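Local coordinates for protein diaminopropionate ammonia-lyase (PDB 4D9I) that uses pyridoxal 5'-phosphate to catalyse the alpha,beta-elimination of both L- and D-2,3-diaminopropionate to pyruvate and ammonia, working as a homodimer, at residues Gly80-Ile85 with Val127-Gln132; Ala86-Glu91 with Thr196-Trp201; Phe115-Asp120 with Val186-Ala191. All blocks are in the same frame, centred on the assembly; numbering follows the deposited sequence.

Contact 1 (Gly80-Ile85 with Val127-Gln132)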
loop_
_atom_site.group_PDB
_atom_site.type_symbol
_atom_site.label_atom_id
_atom_site.label_comp_id
_atom_site.label_asym_id
_atom_site.label_seq_id
_atom_site.Cartn_x
_atom_site.Cartn_y
_atom_site.Cartn_z
ATOM N N GLY B 80 27.993 -8.186 -1.095
ATOM C CA GLY B 80 29.021 -8.747 -0.219
ATOM C C GLY B 80 29.411 -10.145 -0.655
ATOM O O GLY B 80 30.593 -10.432 -0.923
ATOM N N GLY B 81 28.402 -11.012 -0.748
ATOM C CA GLY B 81 28.631 -12.429 -0.971
ATOM C C GLY B 81 29.364 -12.700 -2.274
ATOM O O GLY B 81 30.350 -13.455 -2.301
ATOM N N ALA B 82 28.900 -12.080 -3.351
ATOM C CA ALA B 82 29.554 -12.261 -4.648
ATOM C C ALA B 82 30.989 -11.750 -4.669
ATOM O O ALA B 82 31.852 -12.361 -5.305
ATOM C CB ALA B 82 28.731 -11.634 -5.777
ATOM N N TYR B 83 31.245 -10.642 -3.970
ATOM C CA TYR B 83 32.593 -10.062 -3.905
ATOM C C TYR B 83 33.546 -11.021 -3.189
ATOM O O TYR B 83 34.653 -11.275 -3.663
ATOM C CB TYR B 83 32.565 -8.708 -3.202
ATOM C CG TYR B 83 33.822 -7.866 -3.354
ATOM C CD1 TYR B 83 34.417 -7.661 -4.608
ATOM C CD2 TYR B 83 34.378 -7.217 -2.248
ATOM C CE1 TYR B 83 35.550 -6.868 -4.739
ATOM C CE2 TYR B 83 35.500 -6.409 -2.376
ATOM C CZ TYR B 83 36.079 -6.243 -3.619
ATOM O OH TYR B 83 37.186 -5.446 -3.729
ATOM N N ALA B 84 33.091 -11.573 -2.068
ATOM C CA ALA B 84 33.878 -12.538 -1.336
ATOM C C ALA B 84 34.139 -13.801 -2.146
ATOM O O ALA B 84 35.253 -14.332 -2.143
ATOM C CB ALA B 84 33.207 -12.870 -0.020
ATOM N N ILE B 85 33.120 -14.288 -2.842
ATOM C CA ILE B 85 33.262 -15.502 -3.641
ATOM C C ILE B 85 34.272 -15.319 -4.790
ATOM O O ILE B 85 35.116 -16.201 -5.068
ATOM C CB ILE B 85 31.872 -16.020 -4.076
ATOM C CG1 ILE B 85 31.246 -16.762 -2.882
ATOM C CG2 ILE B 85 31.992 -16.976 -5.258
ATOM C CD1 ILE B 85 29.773 -16.510 -2.701
ATOM N N VAL B 127 25.243 -16.018 -2.081
ATOM C CA VAL B 127 26.290 -17.055 -2.250
ATOM C C VAL B 127 25.936 -18.047 -3.375
ATOM O O VAL B 127 26.759 -18.352 -4.245
ATOM C CB VAL B 127 26.592 -17.786 -0.909
ATOM C CG1 VAL B 127 27.505 -19.003 -1.112
ATOM C CG2 VAL B 127 27.231 -16.810 0.080
ATOM N N ALA B 128 24.704 -18.541 -3.354
ATOM C CA ALA B 128 24.253 -19.488 -4.348
ATOM C C ALA B 128 24.314 -18.858 -5.742
ATOM O O ALA B 128 24.742 -19.499 -6.704
ATOM C CB ALA B 128 22.845 -19.954 -4.022
ATOM N N TRP B 129 23.895 -17.599 -5.830
ATOM C CA TRP B 129 23.897 -16.862 -7.079
ATOM C C TRP B 129 25.300 -16.761 -7.636
ATOM O O TRP B 129 25.524 -17.048 -8.818
ATOM C CB TRP B 129 23.263 -15.474 -6.882
ATOM C CG TRP B 129 23.313 -14.646 -8.126
ATOM C CD1 TRP B 129 22.363 -14.576 -9.140
ATOM C CD2 TRP B 129 24.410 -13.782 -8.560
ATOM N NE1 TRP B 129 22.785 -13.741 -10.146
ATOM C CE2 TRP B 129 24.000 -13.224 -9.859
ATOM C CE3 TRP B 129 25.654 -13.436 -8.034
ATOM C CZ2 TRP B 129 24.805 -12.338 -10.562
ATOM C CZ3 TRP B 129 26.463 -12.551 -8.759
ATOM C CH2 TRP B 129 26.046 -12.020 -9.996
ATOM N N ALA B 130 26.254 -16.354 -6.803
ATOM C CA ALA B 130 27.644 -16.209 -7.238
ATOM C C ALA B 130 28.275 -17.538 -7.649
ATOM O O ALA B 130 28.932 -17.612 -8.694
ATOM C CB ALA B 130 28.478 -15.528 -6.162
ATOM N N ALA B 131 28.072 -18.574 -6.833
ATOM C CA ALA B 131 28.524 -19.912 -7.185
ATOM C C ALA B 131 28.002 -20.349 -8.562
ATOM O O ALA B 131 28.783 -20.859 -9.387
ATOM C CB ALA B 131 28.141 -20.931 -6.111
ATOM N N GLN B 132 26.700 -20.168 -8.805
ATOM C CA GLN B 132 26.088 -20.531 -10.099
ATOM C C GLN B 132 26.758 -19.789 -11.257
ATOM O O GLN B 132 27.188 -20.402 -12.222
ATOM C CB GLN B 132 24.561 -20.291 -10.114
ATOM C CG GLN B 132 23.836 -20.975 -11.285
ATOM C CD GLN B 132 22.361 -20.579 -11.416
ATOM O OE1 GLN B 132 21.938 -19.514 -10.961
ATOM N NE2 GLN B 132 21.576 -21.432 -12.062
#

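Contact 2 (Ala86-Glu91 with Thr196-Trp201)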
loop_
_atom_site.group_PDB
_atom_site.type_symbol
_atom_site.label_atom_id
_atom_site.label_comp_id
_atom_site.label_asym_id
_atom_site.label_seq_id
_atom_site.Cartn_x
_atom_site.Cartn_y
_atom_site.Cartn_z
ATOM N N ALA B 86 34.203 -14.163 -5.438
ATOM C CA ALA B 86 35.133 -13.823 -6.507
ATOM C C ALA B 86 36.548 -13.643 -5.948
ATOM O O ALA B 86 37.515 -14.110 -6.549
ATOM C CB ALA B 86 34.668 -12.554 -7.224
ATOM N N GLN B 87 36.670 -12.969 -4.801
ATOM C CA GLN B 87 37.966 -12.839 -4.126
ATOM C C GLN B 87 38.593 -14.209 -3.813
ATOM O O GLN B 87 39.790 -14.440 -4.049
ATOM C CB GLN B 87 37.839 -12.015 -2.838
ATOM C CG GLN B 87 37.481 -10.533 -3.028
ATOM C CD GLN B 87 38.699 -9.648 -3.242
ATOM O OE1 GLN B 87 38.601 -8.416 -3.226
ATOM N NE2 GLN B 87 39.835 -10.256 -3.432
ATOM N N LEU B 88 37.777 -15.121 -3.287
ATOM C CA LEU B 88 38.245 -16.465 -2.940
ATOM C C LEU B 88 38.666 -17.252 -4.178
ATOM O O LEU B 88 39.694 -17.952 -4.157
ATOM C CB LEU B 88 37.169 -17.237 -2.153
ATOM C CG LEU B 88 36.870 -16.872 -0.684
ATOM C CD1 LEU B 88 35.492 -17.396 -0.272
ATOM C CD2 LEU B 88 37.942 -17.384 0.272
ATOM N N LEU B 89 37.890 -17.137 -5.259
ATOM C CA LEU B 89 38.226 -17.829 -6.498
ATOM C C LEU B 89 39.528 -17.268 -7.095
ATOM O O LEU B 89 40.430 -18.037 -7.479
ATOM C CB LEU B 89 37.075 -17.791 -7.506
ATOM C CG LEU B 89 37.184 -18.902 -8.557
ATOM C CD1 LEU B 89 37.020 -20.274 -7.898
ATOM C CD2 LEU B 89 36.209 -18.730 -9.715
ATOM N N CYS B 90 39.651 -15.942 -7.123
ATOM C CA CYS B 90 40.878 -15.306 -7.615
ATOM C C CYS B 90 42.108 -15.722 -6.815
ATOM O O CYS B 90 43.178 -15.983 -7.385
ATOM C CB CYS B 90 40.725 -13.790 -7.659
ATOM S SG CYS B 90 39.649 -13.279 -9.022
ATOM N N GLU B 91 41.939 -15.800 -5.497
ATOM C CA GLU B 91 42.998 -16.263 -4.604
ATOM C C GLU B 91 43.445 -17.701 -4.931
ATOM O O GLU B 91 44.641 -17.977 -5.033
ATOM C CB GLU B 91 42.538 -16.155 -3.154
ATOM C CG GLU B 91 43.665 -15.927 -2.157
ATOM C CD GLU B 91 43.132 -15.437 -0.820
ATOM O OE1 GLU B 91 42.451 -16.241 -0.141
ATOM O OE2 GLU B 91 43.378 -14.255 -0.464
ATOM N N THR B 196 37.997 -14.088 9.651
ATOM C CA THR B 196 37.703 -12.662 9.419
ATOM C C THR B 196 37.951 -12.178 7.980
ATOM O O THR B 196 37.498 -11.096 7.613
ATOM C CB THR B 196 38.510 -11.730 10.333
ATOM O OG1 THR B 196 39.889 -11.879 10.021
ATOM C CG2 THR B 196 38.256 -11.991 11.822
ATOM N N LYS B 197 38.684 -12.961 7.188
ATOM C CA LYS B 197 39.015 -12.565 5.816
ATOM C C LYS B 197 37.757 -12.418 4.945
ATOM O O LYS B 197 37.548 -11.393 4.290
ATOM C CB LYS B 197 39.976 -13.580 5.218
ATOM C CG LYS B 197 40.531 -13.228 3.840
ATOM C CD LYS B 197 41.474 -14.321 3.349
ATOM C CE LYS B 197 40.670 -15.517 2.835
ATOM N NZ LYS B 197 41.551 -16.601 2.302
ATOM N N ILE B 198 36.928 -13.458 4.961
ATOM C CA ILE B 198 35.704 -13.493 4.173
ATOM C C ILE B 198 34.688 -12.410 4.606
ATOM O O ILE B 198 34.266 -11.616 3.775
ATOM C CB ILE B 198 35.119 -14.937 4.088
ATOM C CG1 ILE B 198 36.023 -15.805 3.204
ATOM C CG2 ILE B 198 33.670 -14.919 3.561
ATOM C CD1 ILE B 198 35.960 -17.301 3.477
ATOM N N PRO B 199 34.326 -12.333 5.909
ATOM C CA PRO B 199 33.406 -11.237 6.314
ATOM C C PRO B 199 33.926 -9.812 6.060
ATOM O O PRO B 199 33.142 -8.913 5.840
ATOM C CB PRO B 199 33.231 -11.441 7.831
ATOM C CG PRO B 199 34.199 -12.471 8.232
ATOM C CD PRO B 199 34.592 -13.263 7.020
ATOM N N THR B 200 35.239 -9.604 6.116
ATOM C CA THR B 200 35.813 -8.335 5.696
ATOM C C THR B 200 35.457 -8.036 4.230
ATOM O O THR B 200 34.977 -6.934 3.917
ATOM C CB THR B 200 37.342 -8.318 5.920
ATOM O OG1 THR B 200 37.607 -8.450 7.325
ATOM C CG2 THR B 200 37.957 -7.012 5.422
ATOM N N TRP B 201 35.658 -9.009 3.335
ATOM C CA TRP B 201 35.323 -8.787 1.925
ATOM C C TRP B 201 33.862 -8.482 1.757
ATOM O O TRP B 201 33.481 -7.608 0.960
ATOM C CB TRP B 201 35.683 -9.982 1.061
ATOM C CG TRP B 201 37.156 -10.119 0.731
ATOM C CD1 TRP B 201 38.068 -9.104 0.485
ATOM C CD2 TRP B 201 37.912 -11.363 0.555
ATOM N NE1 TRP B 201 39.311 -9.618 0.201
ATOM C CE2 TRP B 201 39.280 -10.968 0.213
ATOM C CE3 TRP B 201 37.602 -12.720 0.635
ATOM C CZ2 TRP B 201 40.280 -11.905 -0.017
ATOM C CZ3 TRP B 201 38.621 -13.652 0.398
ATOM C CH2 TRP B 201 39.926 -13.252 0.075
#

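Contact 3 (Phe115-Asp120 with Val186-Ala191). With TRS (2-amino-2-hydroxymethyl-propane-1,3-diol), chain D.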
loop_
_atom_site.group_PDB
_atom_site.type_symbol
_atom_site.label_atom_id
_atom_site.label_comp_id
_atom_site.label_asym_id
_atom_site.label_seq_id
_atom_site.Cartn_x
_atom_site.Cartn_y
_atom_site.Cartn_z
ATOM N N PHE B 115 31.214 -23.859 -1.949
ATOM C CA PHE B 115 30.969 -22.842 -0.930
ATOM C C PHE B 115 29.840 -23.250 -0.008
ATOM O O PHE B 115 28.728 -23.504 -0.468
ATOM C CB PHE B 115 30.648 -21.497 -1.582
ATOM C CG PHE B 115 31.771 -20.965 -2.408
ATOM C CD1 PHE B 115 32.934 -20.514 -1.797
ATOM C CD2 PHE B 115 31.686 -20.952 -3.792
ATOM C CE1 PHE B 115 33.992 -20.035 -2.553
ATOM C CE2 PHE B 115 32.748 -20.493 -4.562
ATOM C CZ PHE B 115 33.895 -20.020 -3.944
ATOM N N ALA B 116 30.114 -23.255 1.290
ATOM C CA ALA B 116 29.144 -23.736 2.281
ATOM C C ALA B 116 28.691 -22.605 3.197
ATOM O O ALA B 116 29.509 -21.828 3.704
ATOM C CB ALA B 116 29.725 -24.889 3.080
ATOM N N THR B 117 27.377 -22.511 3.402
ATOM C CA THR B 117 26.813 -21.339 4.029
ATOM C C THR B 117 25.528 -21.648 4.782
ATOM O O THR B 117 24.716 -22.434 4.312
ATOM C CB THR B 117 26.535 -20.283 2.935
ATOM O OG1 THR B 117 27.790 -19.859 2.377
ATOM C CG2 THR B 117 25.794 -19.083 3.481
ATOM N N THR B 118 25.371 -21.028 5.951
ATOM C CA THR B 118 24.089 -20.947 6.661
ATOM C C THR B 118 23.443 -19.573 6.451
ATOM O O THR B 118 24.125 -18.550 6.450
ATOM C CB THR B 118 24.228 -21.235 8.175
ATOM O OG1 THR B 118 24.469 -22.631 8.377
ATOM C CG2 THR B 118 22.942 -20.868 8.910
ATOM N N THR B 119 22.122 -19.568 6.277
ATOM C CA THR B 119 21.380 -18.358 5.998
ATOM C C THR B 119 19.917 -18.468 6.413
ATOM O O THR B 119 19.346 -19.565 6.473
ATOM C CB THR B 119 21.401 -18.016 4.498
ATOM O OG1 THR B 119 20.917 -16.671 4.308
ATOM C CG2 THR B 119 20.535 -19.016 3.702
ATOM N N ASP B 120 19.305 -17.325 6.683
ATOM C CA ASP B 120 17.865 -17.331 6.922
ATOM C C ASP B 120 17.163 -16.755 5.693
ATOM O O ASP B 120 15.955 -16.527 5.704
ATOM C CB ASP B 120 17.518 -16.577 8.209
ATOM C CG ASP B 120 17.927 -15.119 8.155
ATOM O OD1 ASP B 120 17.746 -14.412 9.173
ATOM O OD2 ASP B 120 18.428 -14.681 7.091
ATOM N N VAL B 186 33.654 -22.406 3.852
ATOM C CA VAL B 186 32.610 -21.694 4.594
ATOM C C VAL B 186 32.577 -20.209 4.220
ATOM O O VAL B 186 33.601 -19.518 4.327
ATOM C CB VAL B 186 32.845 -21.804 6.114
ATOM C CG1 VAL B 186 31.840 -20.963 6.885
ATOM C CG2 VAL B 186 32.778 -23.255 6.563
ATOM N N VAL B 187 31.406 -19.727 3.789
ATOM C CA VAL B 187 31.210 -18.299 3.508
ATOM C C VAL B 187 30.071 -17.751 4.378
ATOM O O VAL B 187 28.895 -17.908 4.040
ATOM C CB VAL B 187 30.955 -18.041 1.998
ATOM C CG1 VAL B 187 30.802 -16.548 1.713
ATOM C CG2 VAL B 187 32.090 -18.643 1.161
ATOM N N GLN B 188 30.425 -17.150 5.516
ATOM C CA GLN B 188 29.437 -16.529 6.425
ATOM C C GLN B 188 29.653 -15.039 6.498
ATOM O O GLN B 188 30.788 -14.570 6.429
ATOM C CB GLN B 188 29.535 -17.068 7.861
ATOM C CG GLN B 188 29.053 -18.491 8.070
ATOM C CD GLN B 188 27.607 -18.732 7.650
ATOM O OE1 GLN B 188 27.298 -19.781 7.101
ATOM N NE2 GLN B 188 26.724 -17.780 7.916
ATOM N N ASP B 189 28.561 -14.302 6.706
ATOM C CA ASP B 189 28.618 -12.846 6.772
ATOM C C ASP B 189 28.854 -12.308 8.178
ATOM O O ASP B 189 28.530 -11.178 8.485
ATOM C CB ASP B 189 27.361 -12.229 6.140
ATOM C CG ASP B 189 26.052 -12.713 6.793
ATOM O OD1 ASP B 189 25.999 -13.840 7.357
ATOM O OD2 ASP B 189 25.055 -11.964 6.674
ATOM N N THR B 190 29.426 -13.122 9.042
ATOM C CA THR B 190 29.864 -12.642 10.327
ATOM C C THR B 190 31.275 -13.174 10.574
ATOM O O THR B 190 31.731 -14.061 9.860
ATOM C CB THR B 190 28.898 -13.054 11.445
ATOM O OG1 THR B 190 29.123 -12.218 12.594
ATOM C CG2 THR B 190 29.061 -14.537 11.804
ATOM N N ALA B 191 31.948 -12.618 11.577
ATOM C CA ALA B 191 33.310 -13.004 11.910
ATOM C C ALA B 191 33.348 -13.680 13.274
ATOM O O ALA B 191 32.446 -13.502 14.079
ATOM C CB ALA B 191 34.215 -11.785 11.896
HETATM C C TRS D . 21.995 -12.140 9.383
HETATM C C1 TRS D . 23.469 -12.492 9.601
HETATM C C2 TRS D . 21.061 -13.339 9.538
HETATM C C3 TRS D . 21.908 -11.548 7.995
HETATM N N TRS D . 21.559 -11.119 10.371
HETATM O O1 TRS D . 23.627 -13.074 10.894
HETATM O O2 TRS D . 19.701 -12.881 9.684
HETATM O O3 TRS D . 22.362 -12.518 7.046
HETATM O O HOH W 1 23.766 -15.437 7.408
#

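Contact 1 (Gly80-Ile85 with Val127-Gln132)
Ile85 reaches from helix 81-93 to Val127 on helix 122-133 with its CD1 methyl. Ile85 CD1 lies 3.6 Å from Val127 CA and 3.7 Å from Val127 CG1. The two side chains cross at about a right angle, and CD1 also meets Val127 CB and CG2, so one methyl covers much of the valine. The torsions of Ile85 explain this. CG1 is anti to the carbonyl carbon (chi1 -79°), and chi2 is 140°, some 40° short of fully extended. The CG2 branch touches the same Ala130 methyl that CD1 reaches.

The second group of contacts is made by alanines. Ala130 CB fits between Ala82 and Ile85. Ala130 CB is 3.8 Å from Ala82 CA and 3.8 Å from Ile85 CD1. Ala82 and Ala130 both direct their methyls at the opposite helix, and their CA atoms are 5.1 Å apart. With such small residues at the crossing, the short helix axes come within 8.6 Å, at a signed crossing angle of -44°.

One aromatic contact completes the set. The Trp129 indole offers its edge, and CZ3 touches Ala82 CB at 3.9 Å, near the ring plane. Trp129 also packs on Ile39 and Met78. On the sheet side, Ile85 and Val127 both rest on Phe115 of strand 114-118. The other flank of helix 81-93 turns away: Tyr83 meets the ring of Phe35.

No hydrogen bond or salt bridge joins the two segments. Ala84 N and Ile85 N, like Ala131 N and Gln132 N, bond within their own helix turns. The contact is therefore a buried, apolar one. It depends on close fit, and the small Ala82 and Ala130 side chains are consistent with the short distance between the axes, one of them in the helix that follows the cofactor-binding Lys77.

Contact 2 (Ala86-Glu91 with Thr196-Trp201)
Lys197 NZ donates to Glu91 OE1 at 2.6 Å, the one salt bridge between segments 86-91 and 196-201. It uses the syn lone pair of OE1, on the side of the other oxygen. The lysine bends about CG-CD (chi3 78°). The two side chains approach from opposite directions. Both residues are exposed.

Inward from this pair lies the Trp201 indole. Gln87 covers one face. Its CB sits over the six-membered ring, 3.4 Å from the centroid, as a CH-pi contact. The Gln87 chain bends at chi2 (-87°) and lays its amide over the Trp201 NE1 end, stacked with planes 4° apart. Lys197 O approaches the opposite face toward the rim. Glu91 OE2 and Leu88 CD2 meet the ring edge, CD2 at 3.8 Å from Trp201 CZ3. Leu88 CD2 also packs on Ile198 CD1 at 3.8 Å.

The axes of the segments 86-91 and 197-201 pass 11.0 Å apart. Leu88 and Ile198 both rest on Glu185 of strand 185-186. Ala86 and Cys90 face helix 102-106, while Pro199 and Thr200 pack on Leu297 of helix 296-305.

Contact 3 (Phe115-Asp120 with Val186-Ala191)
Gln188 grips the backbone of Thr118 at two points with its side-chain amide. OE1 accepts from Thr118 N at 2.6 Å, on a lone pair in the carbonyl plane, with an almost straight N-H (173°). NE2 donates to Thr118 O at 3.1 Å. The side chain folds to do this. CG is anti to the carbonyl carbon (chi1 -71°) and the chain bends again at chi2 (-57°). The amide pairs with Thr118 much as the peptide of a neighbouring strand would, and the pair of bonds fixes its rotation.

Thr117 has OG1 beside its own backbone N, and this points the hydroxyl at Val187 O, 2.8 Å away. His123 NE2 also bonds to Val187 O. Val187 CG2 meets Phe115 CD1 at 3.6 Å. The hydroxyl of Thr118 turns elsewhere, to Thr175.

Between the two segments, the one main-chain hydrogen bond is Val187 N to Ala116 O, 2.8 Å. Val186 CA makes a CH...O contact with the same oxygen.

At the far end a Tris molecule lies between the segments. Its O2 donates to Asp120 OD1 at 2.5 Å and its O3 to Asp189 OD2 at 2.8 Å. A water donates to Asp189 OD1 at 2.7 Å and also to Thr118 O. Asp120 is the inferred proton acceptor for the L-isomer, so the Tris probably marks the substrate pocket.

Strand 114-118 runs parallel to the short edge strand 185-186, with Ala116 paired to Val186. Strand 137-142 bonds to its other side. Helix 122-133 covers the Thr117 and Val187 face, and helix 168-182 the Thr118 and Val186 face.

How the contacts relate
Helix 81-93 comes first in the chain and supplies segments to two contacts. Contact 1 closes the shortest of the three loops, from 80-85 to 127-132, through strand 114-118. Contact 2 starts on the next turns of the same helix and closes the longest loop, at 196-201. It crosses contact 1. Contact 3 runs from 115-120 to 186-191 and lies wholly within the span of contact 2, but crosses contact 1. The three share one core: Val127 packs on Thr117 and Val187, and Ile198 on Val187. Together they tie helices 81-93, 122-133 and 197-206 to the small parallel sheet of this fold type II PLP enzyme, beside the active site.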